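Local coordinates for protein CCMAN5 (PDB 2XSG) that hydrolyses alpha-mannosidic linkages as a family 92 glycoside hydrolase and probably uncaps mannose-6-phosphate on yeast-made glycans, at residues Pro28-Asn40 against Glu137-Tyr149. Numbering follows the deposited sequence.
Sequences PAAQAPNGLAKVN and EVAAATRSGVHRY
V39, A37 and A30 of the loop 28-40 pack on one face of the beta-hairpin 137-149, whose strands belong to the large antiparallel sheet of the family 92 N-terminal domain. Apolar contacts centre on V39. The V39 and V138 side chains cross at a slant, with V39 CG1, anti to the backbone N (chi1 -162°), 3.8 Å from V138 CB, while CG2 sits over the backbone of the neighbouring strand, 3.6 Å from G145 CA. G145 makes that approach possible, since a CB there would collide with CG2. Replacing V39 by alanine would remove both methyls and is likely to leave V138 and G145 CA without their apolar cover on this side. A140 CB meets the loop backbone 3.3 Å from A30 O, and A37 CB rests on the hairpin backbone 3.4 Å from S144 N. Backbone hydrogen bonds gather at the hairpin turn, where T142 O accepts from both L36 N (2.9 Å) and A37 N, the former in the carbonyl plane, the latter tilted 27° from it. Two waters bridge the segments: one accepts from A32 N and lies within bonding distance of A37 O and A141 O, and the other accepts from T142 OG1 at 2.8 Å and donates to P33 O at 2.7 Å.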
loop_
_atom_site.group_PDB
_atom_site.type_symbol
_atom_site.label_atom_id
_atom_site.label_comp_id
_atom_site.label_asym_id
_atom_site.label_seq_id
_atom_site.Cartn_x
_atom_site.Cartn_y
_atom_site.Cartn_z
ATOM N N PRO A 28 -3.737 -7.231 11.026
ATOM C CA PRO A 28 -3.979 -8.667 10.929
ATOM C C PRO A 28 -5.398 -8.993 10.415
ATOM O O PRO A 28 -5.787 -10.157 10.381
ATOM C CB PRO A 28 -3.829 -9.126 12.374
ATOM C CG PRO A 28 -4.389 -7.966 13.160
ATOM C CD PRO A 28 -3.980 -6.720 12.392
ATOM N N ALA A 29 -6.146 -7.966 10.011
ATOM C CA ALA A 29 -7.562 -8.094 9.600
ATOM C C ALA A 29 -7.860 -9.222 8.618
ATOM O O ALA A 29 -7.087 -9.474 7.675
ATOM C CB ALA A 29 -8.059 -6.774 9.014
ATOM N N ALA A 30 -8.994 -9.881 8.823
ATOM C CA ALA A 30 -9.473 -10.861 7.851
ATOM C C ALA A 30 -9.896 -10.116 6.582
ATOM O O ALA A 30 -10.707 -9.184 6.639
ATOM C CB ALA A 30 -10.639 -11.675 8.418
ATOM N N GLN A 31 -9.310 -10.492 5.451
ATOM C CA GLN A 31 -9.644 -9.835 4.192
ATOM C C GLN A 31 -9.397 -10.712 2.973
ATOM O O GLN A 31 -8.505 -11.568 2.989
ATOM C CB GLN A 31 -8.920 -8.480 4.061
ATOM C CG GLN A 31 -7.406 -8.499 4.288
ATOM C CD GLN A 31 -6.869 -7.108 4.542
ATOM O OE1 GLN A 31 -7.638 -6.202 4.829
ATOM N NE2 GLN A 31 -5.555 -6.934 4.472
ATOM N N ALA A 32 -10.199 -10.509 1.928
ATOM C CA ALA A 32 -9.989 -11.209 0.661
ATOM C C ALA A 32 -8.973 -10.420 -0.161
ATOM O O ALA A 32 -8.688 -9.262 0.168
ATOM C CB ALA A 32 -11.308 -11.341 -0.102
ATOM N N PRO A 33 -8.449 -11.016 -1.255
ATOM C CA PRO A 33 -7.535 -10.241 -2.105
ATOM C C PRO A 33 -8.190 -8.933 -2.605
ATOM O O PRO A 33 -9.297 -8.968 -3.139
ATOM C CB PRO A 33 -7.242 -11.196 -3.269
ATOM C CG PRO A 33 -7.390 -12.547 -2.672
ATOM C CD PRO A 33 -8.564 -12.411 -1.713
ATOM N N ASN A 34 -7.519 -7.799 -2.384
ATOM C CA ASN A 34 -8.066 -6.478 -2.742
ATOM C C ASN A 34 -9.487 -6.242 -2.225
ATOM O O ASN A 34 -10.291 -5.580 -2.863
ATOM C CB ASN A 34 -8.006 -6.273 -4.270
ATOM C CG ASN A 34 -6.593 -6.159 -4.780
ATOM O OD1 ASN A 34 -6.005 -5.068 -4.787
ATOM N ND2 ASN A 34 -6.026 -7.277 -5.203
ATOM N N GLY A 35 -9.789 -6.796 -1.060
ATOM C CA GLY A 35 -11.110 -6.684 -0.485
ATOM C C GLY A 35 -11.418 -5.315 0.067
ATOM O O GLY A 35 -10.520 -4.579 0.518
ATOM N N LEU A 36 -12.710 -4.994 0.032
ATOM C CA LEU A 36 -13.271 -3.805 0.639
ATOM C C LEU A 36 -13.511 -4.024 2.132
ATOM O O LEU A 36 -13.173 -3.165 2.956
ATOM C CB LEU A 36 -14.576 -3.450 -0.069
ATOM C CG LEU A 36 -15.459 -2.341 0.489
ATOM C CD1 LEU A 36 -14.784 -1.003 0.330
ATOM C CD2 LEU A 36 -16.807 -2.356 -0.256
ATOM N N ALA A 37 -14.096 -5.170 2.470
ATOM C CA ALA A 37 -14.295 -5.592 3.856
ATOM C C ALA A 37 -12.988 -6.017 4.477
ATOM O O ALA A 37 -12.278 -6.879 3.944
ATOM C CB ALA A 37 -15.299 -6.712 3.930
ATOM N N LYS A 38 -12.665 -5.391 5.606
ATOM C CA LYS A 38 -11.403 -5.622 6.304
ATOM C C LYS A 38 -11.769 -5.742 7.762
ATOM O O LYS A 38 -11.987 -4.725 8.429
ATOM C CB LYS A 38 -10.433 -4.447 6.092
ATOM C CG LYS A 38 -9.905 -4.316 4.644
ATOM C CD LYS A 38 -8.958 -3.128 4.491
ATOM C CE LYS A 38 -7.690 -3.526 3.760
ATOM N NZ LYS A 38 -7.848 -3.704 2.319
ATOM N N VAL A 39 -11.862 -6.984 8.249
ATOM C CA VAL A 39 -12.441 -7.235 9.564
ATOM C C VAL A 39 -11.276 -7.281 10.551
ATOM O O VAL A 39 -10.629 -8.322 10.732
ATOM C CB VAL A 39 -13.271 -8.522 9.603
ATOM C CG1 VAL A 39 -14.191 -8.524 10.812
ATOM C CG2 VAL A 39 -14.079 -8.690 8.320
ATOM N N ASN A 40 -11.005 -6.122 11.143
ATOM C CA ASN A 40 -9.800 -5.903 11.953
ATOM C C ASN A 40 -10.138 -5.863 13.423
ATOM O O ASN A 40 -10.966 -5.040 13.836
ATOM C CB ASN A 40 -9.129 -4.582 11.569
ATOM C CG ASN A 40 -7.661 -4.512 11.994
ATOM O OD1 ASN A 40 -7.186 -3.463 12.437
ATOM N ND2 ASN A 40 -6.943 -5.632 11.877
ATOM N N GLU A 137 -14.446 -15.686 16.161
ATOM C CA GLU A 137 -13.896 -15.998 14.857
ATOM C C GLU A 137 -14.511 -15.042 13.816
ATOM O O GLU A 137 -15.730 -14.872 13.770
ATOM C CB GLU A 137 -14.259 -17.424 14.468
ATOM C CG GLU A 137 -13.590 -18.529 15.269
ATOM C CD GLU A 137 -14.274 -19.859 15.047
ATOM O OE1 GLU A 137 -13.760 -20.667 14.271
ATOM O OE2 GLU A 137 -15.367 -20.073 15.608
ATOM N N VAL A 138 -13.668 -14.414 13.001
ATOM C CA VAL A 138 -14.138 -13.667 11.832
ATOM C C VAL A 138 -13.472 -14.196 10.547
ATOM O O VAL A 138 -12.358 -14.750 10.587
ATOM C CB VAL A 138 -13.918 -12.130 11.981
ATOM C CG1 VAL A 138 -14.705 -11.593 13.180
ATOM C CG2 VAL A 138 -12.419 -11.774 12.159
ATOM N N ALA A 139 -14.182 -14.055 9.423
ATOM C CA ALA A 139 -13.619 -14.272 8.097
ATOM C C ALA A 139 -14.163 -13.202 7.146
ATOM O O ALA A 139 -15.128 -12.511 7.485
ATOM C CB ALA A 139 -13.972 -15.659 7.587
ATOM N N ALA A 140 -13.570 -13.093 5.959
ATOM C CA ALA A 140 -13.996 -12.088 4.977
ATOM C C ALA A 140 -14.152 -12.632 3.574
ATOM O O ALA A 140 -13.387 -13.501 3.159
ATOM C CB ALA A 140 -13.005 -10.912 4.950
ATOM N N ALA A 141 -15.139 -12.099 2.852
ATOM C CA ALA A 141 -15.175 -12.163 1.399
ATOM C C ALA A 141 -14.901 -10.750 0.908
ATOM O O ALA A 141 -14.701 -9.859 1.736
ATOM C CB ALA A 141 -16.533 -12.655 0.907
ATOM N N THR A 142 -14.896 -10.547 -0.416
ATOM C CA THR A 142 -14.584 -9.254 -1.044
ATOM C C THR A 142 -15.305 -8.093 -0.358
ATOM O O THR A 142 -14.672 -7.084 0.018
ATOM C CB THR A 142 -14.936 -9.260 -2.575
ATOM O OG1 THR A 142 -14.269 -10.351 -3.218
ATOM C CG2 THR A 142 -14.531 -7.961 -3.266
ATOM N N ARG A 143 -16.621 -8.240 -0.186
ATOM C CA ARG A 143 -17.453 -7.139 0.309
ATOM C C ARG A 143 -17.999 -7.396 1.712
ATOM O O ARG A 143 -18.679 -6.533 2.265
ATOM C CB ARG A 143 -18.620 -6.867 -0.660
ATOM C CG ARG A 143 -18.187 -6.516 -2.082
ATOM C CD ARG A 143 -19.325 -6.597 -3.118
ATOM N NE ARG A 143 -18.762 -6.410 -4.457
ATOM C CZ ARG A 143 -18.162 -7.340 -5.185
ATOM N NH1 ARG A 143 -17.669 -7.014 -6.374
ATOM N NH2 ARG A 143 -18.062 -8.599 -4.746
ATOM N N SER A 144 -17.699 -8.566 2.287
ATOM C CA SER A 144 -18.392 -9.009 3.494
ATOM C C SER A 144 -17.465 -9.436 4.622
ATOM O O SER A 144 -16.385 -9.981 4.389
ATOM C CB SER A 144 -19.311 -10.198 3.200
ATOM O OG SER A 144 -20.253 -9.906 2.196
ATOM N N GLY A 145 -17.923 -9.203 5.845
ATOM C CA GLY A 145 -17.273 -9.735 7.021
ATOM C C GLY A 145 -18.239 -10.628 7.761
ATOM O O GLY A 145 -19.385 -10.231 8.013
ATOM N N VAL A 146 -17.792 -11.834 8.102
ATOM C CA VAL A 146 -18.638 -12.755 8.855
ATOM C C VAL A 146 -18.021 -13.030 10.193
ATOM O O VAL A 146 -16.784 -13.092 10.307
ATOM C CB VAL A 146 -18.974 -14.084 8.103
ATOM C CG1 VAL A 146 -19.752 -13.765 6.862
ATOM C CG2 VAL A 146 -17.707 -14.906 7.769
ATOM N N HIS A 147 -18.901 -13.172 11.184
ATOM C CA HIS A 147 -18.555 -13.375 12.590
ATOM C C HIS A 147 -19.207 -14.656 13.124
ATOM O O HIS A 147 -20.394 -14.934 12.840
ATOM C CB HIS A 147 -19.095 -12.229 13.440
ATOM C CG HIS A 147 -18.623 -10.871 13.025
ATOM N ND1 HIS A 147 -17.962 -10.021 13.888
ATOM C CD2 HIS A 147 -18.751 -10.198 11.856
ATOM C CE1 HIS A 147 -17.675 -8.895 13.261
ATOM N NE2 HIS A 147 -18.143 -8.974 12.028
ATOM N N ARG A 148 -18.430 -15.418 13.895
ATOM C CA ARG A 148 -18.960 -16.500 14.742
ATOM C C ARG A 148 -18.412 -16.383 16.170
ATOM O O ARG A 148 -17.185 -16.419 16.376
ATOM C CB ARG A 148 -18.615 -17.880 14.161
ATOM C CG ARG A 148 -19.236 -19.037 14.936
ATOM C CD ARG A 148 -19.046 -20.343 14.207
ATOM N NE ARG A 148 -17.630 -20.625 13.933
ATOM C CZ ARG A 148 -17.224 -21.489 13.012
ATOM N NH1 ARG A 148 -18.130 -22.132 12.270
ATOM N NH2 ARG A 148 -15.926 -21.706 12.817
ATOM N N TYR A 149 -19.320 -16.252 17.141
ATOM C CA TYR A 149 -18.971 -16.079 18.557
ATOM C C TYR A 149 -19.501 -17.210 19.418
ATOM O O TYR A 149 -20.643 -17.657 19.238
ATOM C CB TYR A 149 -19.543 -14.757 19.098
ATOM C CG TYR A 149 -18.974 -13.541 18.435
ATOM C CD1 TYR A 149 -19.691 -12.868 17.455
ATOM C CD2 TYR A 149 -17.709 -13.062 18.784
ATOM C CE1 TYR A 149 -19.168 -11.742 16.833
ATOM C CE2 TYR A 149 -17.175 -11.944 18.160
ATOM C CZ TYR A 149 -17.905 -11.293 17.179
ATOM O OH TYR A 149 -17.391 -10.185 16.554
HETATM O O HOH W 1 -12.160 -8.528 1.811
HETATM O O HOH W 2 -11.528 -10.344 -3.603
#